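Local coordinates for protein myosin-2 (Saccharomyces cerevisiae, PDB 6IXO) that moves organelles and other cargo along actin cables, binding cargo receptors through the globular tail domain that this chain represents, at residues 34-39 with 397-402; 49-54 with 217-222; 295-300 with 323-328; 302-307 with 339-344. All coordinates share one frame; numbering follows the deposited sequence.

All four contacts lie in the globular tail of this class V myosin, an elongated and largely helical domain without strands. Interactions 1 and 2 sit on one side of the chain's centre, with their centres about 14 Å apart. Interactions 3 and 4 sit on the opposite side, with their centres about 10 Å apart. Interaction 1 encloses the other three along the chain and ties sequence near both chain ends together. Interaction 2 closes before interaction 3 opens, while the segments of 3 and 4 alternate. Tyr-53 and Phe-219 link the first pair. Interactions 3 and 4 share the 295-307 region, which leads into and along helix 300-309, and the Arg-296 to Asp-302 salt bridge links them.

Interaction 1: residues 34-39 with 397-402; sequences GFEVPD and PAWLSL
Trp-399 and Glu-36 are brought together by their first torsions. The indole CG of Trp-399 sits between the backbone N and the carbonyl carbon, at chi1 60°. This turn carries the ring to the 34-39 loop. Glu-36 has CG anti to its carbonyl carbon (chi1 -68°), which lays CG over one face of the indole. The nearest ring atom to Glu-36 CG is Trp-399 CH2, at 3.4 Å. The same CG lies 3.7 Å from the centroid of the Trp-399 six-membered ring, 23° off the normal, which makes a CH-pi contact. Glu-36 CB touches Trp-399 CZ2 at 3.6 Å. The carboxylate plane of Glu-36 stands nearly upright to the ring, so the acid does not stack on it. The contact joins the loop after helix 20-32 to the loop that leads into the last helix, 403-415. It therefore brings together sequence near the two ends of the globular tail, at its surface. Leu-400 CD2 packs on the opposite face of the indole, 3.3 Å above the plane and toward the rim. At the ring edge, Gly-34 O comes to 3.4 Å from Trp-399 CH2. Tyr-53 of helix 53-67 touches the Trp-399 side chain and takes part in a hydrogen bond with Glu-36 N through its OH. Phe-35 turns the other way, onto Phe-103 and Trp-104.

Interaction 2: residues 49-54 with 217-222; sequences RDVVYP and KSFHIE
The Phe-219 and His-220 rings both meet Val-51 obliquely, through its CG2 methyl. Ser-218 O lies over one face of the His-220 imidazole, 3.4 Å above its plane and toward the rim. Val-51 CG2 is 4.0 Å from Phe-219 CD1 and 4.3 Å from His-220 CD2. The other methyl, Val-51 CG1, packs on Phe-219 CB at 3.9 Å. Val-51 has CG1 anti to its backbone N (chi1 177°), which points CG1 at Phe-219 CB and leaves CG2, beside the backbone N, for the two rings. The turn they meet ends helix 202-218. It is a Schellman motif with His-220, at positive phi, as the C-prime residue. His-220 N bonds to Lys-217 O at 3.2 Å, and Ile-221 N bonds to Met-216 O. In the 49-54 segment, Val-51 ends a weakly bonded helical turn, just before Val-52, the N-cap of helix 53-67. Outside partners hold the polar groups: His-220 NE2 bonds to Leu-46 O, and Val-51 O accepts from Asn-107 ND2. The Phe-219 side chain also reaches Val-37 and Val-102. Between the two segments the contact is apolar and buried, so it rests on van der Waals packing of one valine, with the polar ends tied elsewhere.

Interaction 3: residues 295-300 with 323-328; sequences VRKYTI and SQYQVA. With SO4 (sulfate ion), chain E.
Lys-297 lays its chain over Tyr-325, and the carbonyl of Val-295 helps to hold it there. Val-295 is first in the loop after helix 284-294. Lys-297 NZ donates to Val-295 O at 2.7 Å, in the carbonyl plane. Arg-296 turns elsewhere. Its NE forms a salt bridge with Asp-302 OD2, and its guanidinium edge meets a sulfate ion, probably from the crystallisation liquor. Arg-296 NH2 donates to sulfate O1 at 3.0 Å. Lys-297 then reaches across to the second loop. Bends at chi3 (-69°) and chi4 (-81°) fold the chain back, placing CE over the ring centre and NZ near Val-295 O. Lys-297 CE is 3.9 Å from the Tyr-325 ring centroid, only 9° off the normal, a CH-pi contact. Lys-297 NZ lies 4.4 Å from that centroid and makes an off-centre cation-pi contact. Both loops belong to the DIL region of the tail and flank helices 300-309 and 315-323. A water bridges the polar ends: it accepts from Lys-297 NZ at 2.7 Å and donates to Tyr-325 OH, also at 2.7 Å. Lys-297 NZ also bonds to Leu-292 O, so the buried ammonium has two carbonyls and a water, while Tyr-325 OH has a further partner in Glu-331 OE2. Thr-299 is the N-cap of helix 300-309, with OG1 bonded to Asp-302 N.

Interaction 4: residues 302-307 with 339-344; sequences DIDILR and LRYVAD
Tyr-341 OH donates a hydrogen bond of 2.6 Å to Asp-304 OD1. The acceptor uses its syn lone pair, on the side of the other carboxylate oxygen. Asp-304 OD1 lies in the plane of the phenol ring, while the carboxylate itself is turned 68° from that plane. Ile-303 meets the same ring at its edge. Its CG2 is 3.8 Å from Tyr-341 CD2, and its CB also lies in the ring plane. The same methyl, Ile-303 CG2, touches Val-342 CG2 at 3.9 Å. The tyrosine CG is anti to its backbone N (chi1 -178°), which extends the ring across to the other helix. These side chains join helix 300-309 to helix 336-350. The axes of segments 302-307 and 339-344 come within 11.2 Å, with a crossing angle of -43°. Around them, Ile-300 packs on Tyr-341 and Ile-338 packs on Ile-303. Val-342 also rests on Gln-319 of helix 315-323. The contact thus pairs a buried aliphatic patch with a short hydrogen bond beside it. The carboxylate charge probably polarises the phenol O-H and strengthens that bond.

Interaction 1: residues 34-39 with 397-402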
loop_
_atom_site.group_PDB
_atom_site.type_symbol
_atom_site.label_atom_id
_atom_site.label_comp_id
_atom_site.label_asym_id
_atom_site.label_seq_id
_atom_site.Cartn_x
_atom_site.Cartn_y
_atom_site.Cartn_z
ATOM N N GLY A 34 8.558 -8.713 -17.766
ATOM C CA GLY A 34 8.990 -7.618 -18.616
ATOM C C GLY A 34 8.062 -6.409 -18.582
ATOM O O GLY A 34 8.148 -5.539 -19.449
ATOM N N PHE A 35 7.147 -6.367 -17.617
ATOM C CA PHE A 35 6.193 -5.257 -17.519
ATOM C C PHE A 35 6.883 -3.868 -17.507
ATOM O O PHE A 35 8.010 -3.715 -16.994
ATOM C CB PHE A 35 5.331 -5.402 -16.253
ATOM C CG PHE A 35 6.035 -4.946 -14.969
ATOM C CD1 PHE A 35 6.965 -5.769 -14.324
ATOM C CD2 PHE A 35 5.741 -3.708 -14.409
ATOM C CE1 PHE A 35 7.611 -5.349 -13.132
ATOM C CE2 PHE A 35 6.387 -3.276 -13.206
ATOM C CZ PHE A 35 7.320 -4.111 -12.581
ATOM N N GLU A 36 6.194 -2.887 -18.088
ATOM C CA GLU A 36 6.595 -1.480 -18.076
ATOM C C GLU A 36 5.441 -0.659 -17.517
ATOM O O GLU A 36 4.301 -0.793 -17.933
ATOM C CB GLU A 36 6.974 -0.968 -19.474
ATOM C CG GLU A 36 8.260 -1.568 -20.056
ATOM C CD GLU A 36 9.507 -1.193 -19.256
ATOM O OE1 GLU A 36 9.504 -0.094 -18.674
ATOM O OE2 GLU A 36 10.476 -1.989 -19.214
ATOM N N VAL A 37 5.733 0.189 -16.542
ATOM C CA VAL A 37 4.686 0.947 -15.900
ATOM C C VAL A 37 4.506 2.263 -16.652
ATOM O O VAL A 37 5.484 2.867 -17.063
ATOM C CB VAL A 37 5.056 1.209 -14.385
ATOM C CG1 VAL A 37 3.983 1.994 -13.724
ATOM C CG2 VAL A 37 5.229 -0.108 -13.653
ATOM N N PRO A 38 3.265 2.724 -16.852
ATOM C CA PRO A 38 3.142 4.062 -17.463
ATOM C C PRO A 38 3.401 5.197 -16.471
ATOM O O PRO A 38 3.352 4.959 -15.273
ATOM C CB PRO A 38 1.692 4.102 -17.933
ATOM C CG PRO A 38 0.986 3.146 -17.020
ATOM C CD PRO A 38 1.970 2.029 -16.777
ATOM N N ASP A 39 3.622 6.415 -16.968
ATOM C CA ASP A 39 3.902 7.579 -16.115
ATOM C C ASP A 39 2.711 8.060 -15.271
ATOM O O ASP A 39 1.579 8.087 -15.746
ATOM C CB ASP A 39 4.406 8.733 -16.984
ATOM C CG ASP A 39 5.913 8.867 -16.954
ATOM O OD1 ASP A 39 6.574 8.008 -16.331
ATOM O OD2 ASP A 39 6.434 9.828 -17.559
ATOM N N PRO A 397 -0.058 -3.816 -26.450
ATOM C CA PRO A 397 0.809 -2.665 -26.767
ATOM C C PRO A 397 1.906 -2.913 -27.805
ATOM O O PRO A 397 2.125 -4.045 -28.210
ATOM C CB PRO A 397 1.446 -2.324 -25.417
ATOM C CG PRO A 397 0.450 -2.789 -24.414
ATOM C CD PRO A 397 -0.145 -4.041 -24.992
ATOM N N ALA A 398 2.608 -1.841 -28.174
ATOM C CA ALA A 398 3.463 -1.803 -29.363
ATOM C C ALA A 398 4.912 -2.115 -29.069
ATOM O O ALA A 398 5.607 -2.721 -29.878
ATOM C CB ALA A 398 3.373 -0.438 -30.025
ATOM N N TRP A 399 5.386 -1.694 -27.911
ATOM C CA TRP A 399 6.742 -2.020 -27.554
ATOM C C TRP A 399 6.862 -3.520 -27.236
ATOM O O TRP A 399 7.981 -4.043 -27.154
ATOM C CB TRP A 399 7.211 -1.143 -26.392
ATOM C CG TRP A 399 6.376 -1.320 -25.183
ATOM C CD1 TRP A 399 5.239 -0.635 -24.854
ATOM C CD2 TRP A 399 6.589 -2.271 -24.148
ATOM N NE1 TRP A 399 4.735 -1.098 -23.661
ATOM C CE2 TRP A 399 5.546 -2.105 -23.207
ATOM C CE3 TRP A 399 7.560 -3.250 -23.921
ATOM C CZ2 TRP A 399 5.445 -2.885 -22.061
ATOM C CZ3 TRP A 399 7.458 -4.024 -22.772
ATOM C CH2 TRP A 399 6.406 -3.837 -21.863
ATOM N N LEU A 400 5.732 -4.239 -27.089
ATOM C CA LEU A 400 5.853 -5.642 -26.714
ATOM C C LEU A 400 6.352 -6.484 -27.874
ATOM O O LEU A 400 6.047 -6.215 -29.031
ATOM C CB LEU A 400 4.525 -6.210 -26.192
ATOM C CG LEU A 400 4.125 -5.773 -24.781
ATOM C CD1 LEU A 400 2.707 -6.237 -24.436
ATOM C CD2 LEU A 400 5.132 -6.294 -23.731
ATOM N N SER A 401 7.130 -7.508 -27.552
ATOM C CA SER A 401 7.476 -8.499 -28.550
ATOM C C SER A 401 7.089 -9.895 -28.092
ATOM O O SER A 401 7.915 -10.624 -27.552
ATOM C CB SER A 401 8.969 -8.442 -28.883
ATOM O OG SER A 401 9.241 -9.416 -29.894
ATOM N N LEU A 402 5.831 -10.261 -28.341
ATOM C CA LEU A 402 5.262 -11.543 -27.944
ATOM C C LEU A 402 4.541 -12.192 -29.130
ATOM O O LEU A 402 3.337 -12.046 -29.269
ATOM C CB LEU A 402 4.259 -11.365 -26.810
ATOM C CG LEU A 402 4.738 -10.542 -25.597
ATOM C CD1 LEU A 402 3.562 -10.202 -24.741
ATOM C CD2 LEU A 402 5.784 -11.318 -24.816
#

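Interaction 2: residues 49-54 with 217-222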
loop_
_atom_site.group_PDB
_atom_site.type_symbol
_atom_site.label_atom_id
_atom_site.label_comp_id
_atom_site.label_asym_id
_atom_site.label_seq_id
_atom_site.Cartn_x
_atom_site.Cartn_y
_atom_site.Cartn_z
ATOM N N ARG A 49 -6.755 0.925 -20.222
ATOM C CA ARG A 49 -6.043 -0.127 -20.939
ATOM C C ARG A 49 -4.506 0.010 -20.847
ATOM O O ARG A 49 -3.807 -0.987 -20.942
ATOM C CB ARG A 49 -6.496 -0.189 -22.410
ATOM C CG ARG A 49 -5.836 0.808 -23.331
ATOM C CD ARG A 49 -6.494 0.735 -24.714
ATOM N NE ARG A 49 -5.715 1.410 -25.746
ATOM C CZ ARG A 49 -5.901 1.232 -27.054
ATOM N NH1 ARG A 49 -6.834 0.390 -27.494
ATOM N NH2 ARG A 49 -5.146 1.888 -27.924
ATOM N N ASP A 50 -3.991 1.225 -20.646
ATOM C CA ASP A 50 -2.545 1.451 -20.487
ATOM C C ASP A 50 -2.029 0.937 -19.140
ATOM O O ASP A 50 -0.842 0.653 -18.976
ATOM C CB ASP A 50 -2.210 2.944 -20.609
ATOM C CG ASP A 50 -2.536 3.520 -21.983
ATOM O OD1 ASP A 50 -2.489 2.763 -22.981
ATOM O OD2 ASP A 50 -2.831 4.739 -22.054
ATOM N N VAL A 51 -2.932 0.832 -18.175
ATOM C CA VAL A 51 -2.584 0.413 -16.841
ATOM C C VAL A 51 -2.730 -1.100 -16.696
ATOM O O VAL A 51 -1.857 -1.768 -16.167
ATOM C CB VAL A 51 -3.457 1.117 -15.780
ATOM C CG1 VAL A 51 -3.112 0.600 -14.390
ATOM C CG2 VAL A 51 -3.253 2.639 -15.862
ATOM N N VAL A 52 -3.838 -1.652 -17.180
ATOM C CA VAL A 52 -4.043 -3.069 -16.935
ATOM C C VAL A 52 -3.818 -3.900 -18.208
ATOM O O VAL A 52 -4.499 -4.894 -18.408
ATOM C CB VAL A 52 -5.460 -3.319 -16.329
ATOM C CG1 VAL A 52 -5.528 -2.674 -14.870
ATOM C CG2 VAL A 52 -6.567 -2.782 -17.231
ATOM N N TYR A 53 -2.848 -3.515 -19.046
ATOM C CA TYR A 53 -2.665 -4.247 -20.313
ATOM C C TYR A 53 -2.254 -5.726 -20.059
ATOM O O TYR A 53 -2.705 -6.620 -20.808
ATOM C CB TYR A 53 -1.662 -3.523 -21.253
ATOM C CG TYR A 53 -0.224 -3.571 -20.795
ATOM C CD1 TYR A 53 0.595 -4.653 -21.132
ATOM C CD2 TYR A 53 0.328 -2.538 -20.005
ATOM C CE1 TYR A 53 1.905 -4.721 -20.700
ATOM C CE2 TYR A 53 1.650 -2.598 -19.577
ATOM C CZ TYR A 53 2.434 -3.693 -19.918
ATOM O OH TYR A 53 3.757 -3.785 -19.483
ATOM N N PRO A 54 -1.469 -6.030 -19.004
ATOM C CA PRO A 54 -1.175 -7.454 -18.795
ATOM C C PRO A 54 -2.403 -8.245 -18.411
ATOM O O PRO A 54 -2.619 -9.316 -18.990
ATOM C CB PRO A 54 -0.160 -7.448 -17.629
ATOM C CG PRO A 54 0.458 -6.107 -17.711
ATOM C CD PRO A 54 -0.685 -5.204 -18.026
ATOM N N LYS A 217 -4.088 7.548 -7.982
ATOM C CA LYS A 217 -5.014 8.356 -8.783
ATOM C C LYS A 217 -4.911 8.066 -10.298
ATOM O O LYS A 217 -5.930 7.830 -11.005
ATOM C CB LYS A 217 -4.756 9.852 -8.502
ATOM C CG LYS A 217 -5.773 10.749 -9.169
ATOM C CD LYS A 217 -5.892 12.112 -8.497
ATOM C CE LYS A 217 -7.114 12.863 -9.070
ATOM N NZ LYS A 217 -7.485 14.067 -8.264
ATOM N N SER A 218 -3.678 8.085 -10.803
ATOM C CA SER A 218 -3.467 7.959 -12.243
ATOM C C SER A 218 -3.794 6.558 -12.693
ATOM O O SER A 218 -4.227 6.373 -13.843
ATOM C CB SER A 218 -2.040 8.287 -12.657
ATOM O OG SER A 218 -1.726 9.652 -12.419
ATOM N N PHE A 219 -3.570 5.573 -11.816
ATOM C CA PHE A 219 -3.792 4.176 -12.220
ATOM C C PHE A 219 -5.205 3.723 -11.906
ATOM O O PHE A 219 -5.475 2.519 -11.915
ATOM C CB PHE A 219 -2.791 3.211 -11.553
ATOM C CG PHE A 219 -1.365 3.415 -11.989
ATOM C CD1 PHE A 219 -1.043 4.377 -12.948
ATOM C CD2 PHE A 219 -0.332 2.669 -11.408
ATOM C CE1 PHE A 219 0.277 4.600 -13.337
ATOM C CE2 PHE A 219 0.983 2.879 -11.792
ATOM C CZ PHE A 219 1.290 3.854 -12.764
ATOM N N HIS A 220 -6.084 4.689 -11.614
ATOM C CA HIS A 220 -7.504 4.439 -11.390
ATOM C C HIS A 220 -7.747 3.462 -10.248
ATOM O O HIS A 220 -8.583 2.589 -10.341
ATOM C CB HIS A 220 -8.156 3.915 -12.693
ATOM C CG HIS A 220 -7.821 4.746 -13.892
ATOM N ND1 HIS A 220 -8.326 6.016 -14.074
ATOM C CD2 HIS A 220 -7.014 4.503 -14.950
ATOM C CE1 HIS A 220 -7.859 6.511 -15.206
ATOM N NE2 HIS A 220 -7.061 5.615 -15.757
ATOM N N ILE A 221 -7.016 3.613 -9.162
ATOM C CA ILE A 221 -7.199 2.733 -8.016
ATOM C C ILE A 221 -8.310 3.265 -7.148
ATOM O O ILE A 221 -8.376 4.465 -6.892
ATOM C CB ILE A 221 -5.923 2.627 -7.149
ATOM C CG1 ILE A 221 -4.777 2.054 -7.967
ATOM C CG2 ILE A 221 -6.186 1.732 -5.931
ATOM C CD1 ILE A 221 -5.077 0.672 -8.494
ATOM N N GLU A 222 -9.153 2.368 -6.661
ATOM C CA GLU A 222 -10.280 2.734 -5.802
ATOM C C GLU A 222 -9.818 3.508 -4.520
ATOM O O GLU A 222 -8.876 3.097 -3.846
ATOM C CB GLU A 222 -11.056 1.442 -5.473
ATOM C CG GLU A 222 -11.826 0.776 -6.711
ATOM C CD GLU A 222 -11.003 -0.247 -7.578
ATOM O OE1 GLU A 222 -11.646 -1.074 -8.309
ATOM O OE2 GLU A 222 -9.739 -0.232 -7.574
#

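Interaction 3: residues 295-300 with 323-328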
loop_
_atom_site.group_PDB
_atom_site.type_symbol
_atom_site.label_atom_id
_atom_site.label_comp_id
_atom_site.label_asym_id
_atom_site.label_seq_id
_atom_site.Cartn_x
_atom_site.Cartn_y
_atom_site.Cartn_z
ATOM N N VAL A 295 4.563 23.482 25.532
ATOM C CA VAL A 295 3.706 24.188 26.500
ATOM C C VAL A 295 4.406 24.348 27.857
ATOM O O VAL A 295 5.381 23.655 28.162
ATOM C CB VAL A 295 2.360 23.467 26.710
ATOM C CG1 VAL A 295 1.572 23.440 25.402
ATOM C CG2 VAL A 295 2.600 22.057 27.235
ATOM N N ARG A 296 3.880 25.248 28.667
ATOM C CA ARG A 296 4.442 25.514 29.976
ATOM C C ARG A 296 4.268 24.291 30.850
ATOM O O ARG A 296 3.213 23.644 30.843
ATOM C CB ARG A 296 3.767 26.723 30.597
ATOM C CG ARG A 296 4.681 27.538 31.480
ATOM C CD ARG A 296 3.940 28.697 32.102
ATOM N NE ARG A 296 2.910 28.260 33.025
ATOM C CZ ARG A 296 2.077 29.080 33.661
ATOM N NH1 ARG A 296 2.176 30.398 33.482
ATOM N NH2 ARG A 296 1.152 28.587 34.484
ATOM N N LYS A 297 5.322 23.987 31.587
ATOM C CA LYS A 297 5.377 22.828 32.462
ATOM C C LYS A 297 5.848 23.269 33.855
ATOM O O LYS A 297 6.797 22.698 34.380
ATOM C CB LYS A 297 6.332 21.779 31.874
ATOM C CG LYS A 297 5.785 21.106 30.583
ATOM C CD LYS A 297 6.833 20.303 29.816
ATOM C CE LYS A 297 7.885 21.217 29.189
ATOM N NZ LYS A 297 7.365 21.806 27.914
ATOM N N TYR A 298 5.193 24.269 34.453
ATOM C CA TYR A 298 5.714 24.853 35.693
ATOM C C TYR A 298 4.787 24.756 36.900
ATOM O O TYR A 298 5.253 24.738 38.030
ATOM C CB TYR A 298 6.097 26.307 35.432
ATOM C CG TYR A 298 7.307 26.392 34.524
ATOM C CD1 TYR A 298 8.384 25.514 34.679
ATOM C CD2 TYR A 298 7.364 27.308 33.486
ATOM C CE1 TYR A 298 9.491 25.577 33.837
ATOM C CE2 TYR A 298 8.455 27.357 32.636
ATOM C CZ TYR A 298 9.513 26.507 32.820
ATOM O OH TYR A 298 10.587 26.602 31.972
ATOM N N THR A 299 3.482 24.682 36.669
ATOM C CA THR A 299 2.538 24.550 37.768
ATOM C C THR A 299 1.771 23.227 37.693
ATOM O O THR A 299 1.688 22.590 36.628
ATOM C CB THR A 299 1.521 25.693 37.773
ATOM O OG1 THR A 299 0.564 25.478 36.725
ATOM C CG2 THR A 299 2.216 27.044 37.574
ATOM N N ILE A 300 1.222 22.824 38.831
ATOM C CA ILE A 300 0.322 21.682 38.894
ATOM C C ILE A 300 -0.763 21.753 37.821
ATOM O O ILE A 300 -0.994 20.795 37.064
ATOM C CB ILE A 300 -0.341 21.597 40.282
ATOM C CG1 ILE A 300 0.699 21.230 41.343
ATOM C CG2 ILE A 300 -1.506 20.607 40.267
ATOM C CD1 ILE A 300 1.421 19.930 41.068
ATOM N N SER A 323 10.664 14.118 32.169
ATOM C CA SER A 323 11.886 14.002 32.982
ATOM C C SER A 323 13.105 14.110 32.068
ATOM O O SER A 323 14.168 14.430 32.518
ATOM C CB SER A 323 11.932 12.699 33.794
ATOM O OG SER A 323 11.730 11.589 32.943
ATOM N N GLN A 324 12.939 13.842 30.770
ATOM C CA GLN A 324 14.066 13.969 29.833
ATOM C C GLN A 324 14.144 15.309 29.112
ATOM O O GLN A 324 15.038 15.530 28.297
ATOM C CB GLN A 324 13.981 12.829 28.771
ATOM C CG GLN A 324 14.278 11.473 29.460
ATOM C CD GLN A 324 13.878 10.293 28.574
ATOM O OE1 GLN A 324 13.759 10.429 27.345
ATOM N NE2 GLN A 324 13.670 9.146 29.198
ATOM N N TYR A 325 13.180 16.180 29.375
ATOM C CA TYR A 325 13.150 17.512 28.759
ATOM C C TYR A 325 14.427 18.312 29.051
ATOM O O TYR A 325 14.833 18.397 30.199
ATOM C CB TYR A 325 11.953 18.293 29.284
ATOM C CG TYR A 325 11.806 19.686 28.697
ATOM C CD1 TYR A 325 11.259 19.869 27.442
ATOM C CD2 TYR A 325 12.176 20.821 29.438
ATOM C CE1 TYR A 325 11.082 21.163 26.901
ATOM C CE2 TYR A 325 12.032 22.091 28.913
ATOM C CZ TYR A 325 11.455 22.251 27.650
ATOM O OH TYR A 325 11.327 23.516 27.168
ATOM N N GLN A 326 15.062 18.907 28.048
ATOM C CA GLN A 326 16.324 19.645 28.344
ATOM C C GLN A 326 16.116 21.167 28.310
ATOM O O GLN A 326 15.887 21.725 27.244
ATOM C CB GLN A 326 17.413 19.285 27.338
ATOM C CG GLN A 326 17.906 17.833 27.463
ATOM C CD GLN A 326 18.580 17.568 28.801
ATOM O OE1 GLN A 326 19.456 18.315 29.213
ATOM N NE2 GLN A 326 18.157 16.512 29.489
ATOM N N VAL A 327 16.228 21.822 29.456
ATOM C CA VAL A 327 16.019 23.269 29.507
ATOM C C VAL A 327 17.171 24.011 28.848
ATOM O O VAL A 327 18.324 23.609 28.923
ATOM C CB VAL A 327 15.841 23.797 30.962
ATOM C CG1 VAL A 327 14.547 23.270 31.566
ATOM C CG2 VAL A 327 17.051 23.456 31.839
ATOM N N ALA A 328 16.837 25.097 28.165
ATOM C CA ALA A 328 17.837 25.937 27.542
ATOM C C ALA A 328 18.420 26.902 28.599
ATOM O O ALA A 328 17.881 27.063 29.709
ATOM C CB ALA A 328 17.237 26.733 26.377
HETATM S S SO4 E . -0.530 31.359 35.884
HETATM O O1 SO4 E . -0.382 30.081 36.572
HETATM O O2 SO4 E . -0.344 32.450 36.837
HETATM O O3 SO4 E . 0.464 31.454 34.822
HETATM O O4 SO4 E . -1.864 31.444 35.296
HETATM O O HOH W 1 8.679 23.804 26.623
#

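Interaction 4: residues 302-307 with 339-344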
loop_
_atom_site.group_PDB
_atom_site.type_symbol
_atom_site.label_atom_id
_atom_site.label_comp_id
_atom_site.label_asym_id
_atom_site.label_seq_id
_atom_site.Cartn_x
_atom_site.Cartn_y
_atom_site.Cartn_z
ATOM N N ASP A 302 -0.714 23.371 35.065
ATOM C CA ASP A 302 -0.061 23.153 33.772
ATOM C C ASP A 302 -0.056 21.670 33.433
ATOM O O ASP A 302 -0.302 21.256 32.283
ATOM C CB ASP A 302 1.386 23.664 33.782
ATOM C CG ASP A 302 1.493 25.181 33.661
ATOM O OD1 ASP A 302 0.508 25.845 33.277
ATOM O OD2 ASP A 302 2.595 25.701 33.935
ATOM N N ILE A 303 0.253 20.869 34.439
ATOM C CA ILE A 303 0.358 19.437 34.215
ATOM C C ILE A 303 -1.039 18.845 34.019
ATOM O O ILE A 303 -1.220 17.996 33.160
ATOM C CB ILE A 303 1.125 18.748 35.368
ATOM C CG1 ILE A 303 2.581 19.248 35.393
ATOM C CG2 ILE A 303 1.108 17.249 35.209
ATOM C CD1 ILE A 303 3.332 19.068 34.040
ATOM N N ASP A 304 -2.034 19.310 34.771
ATOM C CA ASP A 304 -3.388 18.803 34.562
ATOM C C ASP A 304 -3.892 19.171 33.168
ATOM O O ASP A 304 -4.570 18.371 32.518
ATOM C CB ASP A 304 -4.359 19.318 35.629
ATOM C CG ASP A 304 -4.065 18.755 37.015
ATOM O OD1 ASP A 304 -3.494 17.647 37.095
ATOM O OD2 ASP A 304 -4.403 19.421 38.021
ATOM N N ILE A 305 -3.551 20.366 32.697
ATOM C CA ILE A 305 -3.955 20.783 31.354
ATOM C C ILE A 305 -3.227 19.957 30.271
ATOM O O ILE A 305 -3.833 19.520 29.284
ATOM C CB ILE A 305 -3.689 22.289 31.139
ATOM C CG1 ILE A 305 -4.580 23.122 32.060
ATOM C CG2 ILE A 305 -3.933 22.694 29.692
ATOM C CD1 ILE A 305 -4.093 24.557 32.241
ATOM N N LEU A 306 -1.930 19.755 30.475
ATOM C CA LEU A 306 -1.100 18.973 29.570
ATOM C C LEU A 306 -1.665 17.556 29.409
ATOM O O LEU A 306 -1.667 16.986 28.317
ATOM C CB LEU A 306 0.337 18.931 30.092
ATOM C CG LEU A 306 1.321 18.004 29.384
ATOM C CD1 LEU A 306 1.591 18.534 27.986
ATOM C CD2 LEU A 306 2.614 17.911 30.174
ATOM N N ARG A 307 -2.175 16.992 30.498
ATOM C CA ARG A 307 -2.756 15.653 30.422
ATOM C C ARG A 307 -3.969 15.592 29.506
ATOM O O ARG A 307 -4.142 14.612 28.778
ATOM C CB ARG A 307 -3.139 15.164 31.803
ATOM C CG ARG A 307 -1.952 14.932 32.695
ATOM C CD ARG A 307 -2.425 14.601 34.104
ATOM N NE ARG A 307 -3.194 13.358 34.127
ATOM C CZ ARG A 307 -3.918 12.956 35.171
ATOM N NH1 ARG A 307 -3.976 13.703 36.265
ATOM N NH2 ARG A 307 -4.586 11.811 35.116
ATOM N N LEU A 339 7.839 17.486 39.026
ATOM C CA LEU A 339 8.357 16.148 38.731
ATOM C C LEU A 339 7.767 15.110 39.687
ATOM O O LEU A 339 7.445 13.995 39.283
ATOM C CB LEU A 339 9.893 16.117 38.797
ATOM C CG LEU A 339 10.687 16.861 37.706
ATOM C CD1 LEU A 339 12.189 16.784 37.960
ATOM C CD2 LEU A 339 10.369 16.321 36.298
ATOM N N ARG A 340 7.595 15.465 40.956
ATOM C CA ARG A 340 7.052 14.486 41.888
ATOM C C ARG A 340 5.548 14.358 41.680
ATOM O O ARG A 340 4.984 13.289 41.885
ATOM C CB ARG A 340 7.397 14.842 43.352
ATOM C CG ARG A 340 6.558 15.909 44.034
ATOM C CD ARG A 340 7.036 16.105 45.509
ATOM N NE ARG A 340 8.490 15.963 45.597
ATOM C CZ ARG A 340 9.346 16.969 45.768
ATOM N NH1 ARG A 340 8.905 18.213 45.919
ATOM N NH2 ARG A 340 10.651 16.724 45.805
ATOM N N TYR A 341 4.896 15.435 41.254
ATOM C CA TYR A 341 3.480 15.353 40.925
ATOM C C TYR A 341 3.245 14.342 39.806
ATOM O O TYR A 341 2.359 13.480 39.887
ATOM C CB TYR A 341 2.946 16.713 40.509
ATOM C CG TYR A 341 1.466 16.722 40.188
ATOM C CD1 TYR A 341 0.532 16.309 41.124
ATOM C CD2 TYR A 341 1.001 17.177 38.962
ATOM C CE1 TYR A 341 -0.826 16.333 40.844
ATOM C CE2 TYR A 341 -0.359 17.206 38.671
ATOM C CZ TYR A 341 -1.267 16.780 39.619
ATOM O OH TYR A 341 -2.619 16.800 39.352
ATOM N N VAL A 342 4.049 14.458 38.757
ATOM C CA VAL A 342 3.954 13.541 37.634
ATOM C C VAL A 342 4.254 12.099 38.063
ATOM O O VAL A 342 3.508 11.185 37.717
ATOM C CB VAL A 342 4.905 13.953 36.518
ATOM C CG1 VAL A 342 5.026 12.844 35.500
ATOM C CG2 VAL A 342 4.420 15.244 35.873
ATOM N N ALA A 343 5.334 11.912 38.825
ATOM C CA ALA A 343 5.746 10.578 39.280
ATOM C C ALA A 343 4.659 9.942 40.142
ATOM O O ALA A 343 4.445 8.730 40.103
ATOM C CB ALA A 343 7.063 10.651 40.051
ATOM N N ASP A 344 3.964 10.776 40.906
ATOM C CA ASP A 344 2.854 10.300 41.715
ATOM C C ASP A 344 1.636 9.947 40.862
ATOM O O ASP A 344 0.897 9.024 41.206
ATOM C CB ASP A 344 2.489 11.335 42.780
ATOM C CG ASP A 344 3.475 11.338 43.936
ATOM O OD1 ASP A 344 4.003 10.248 44.256
ATOM O OD2 ASP A 344 3.733 12.421 44.513
#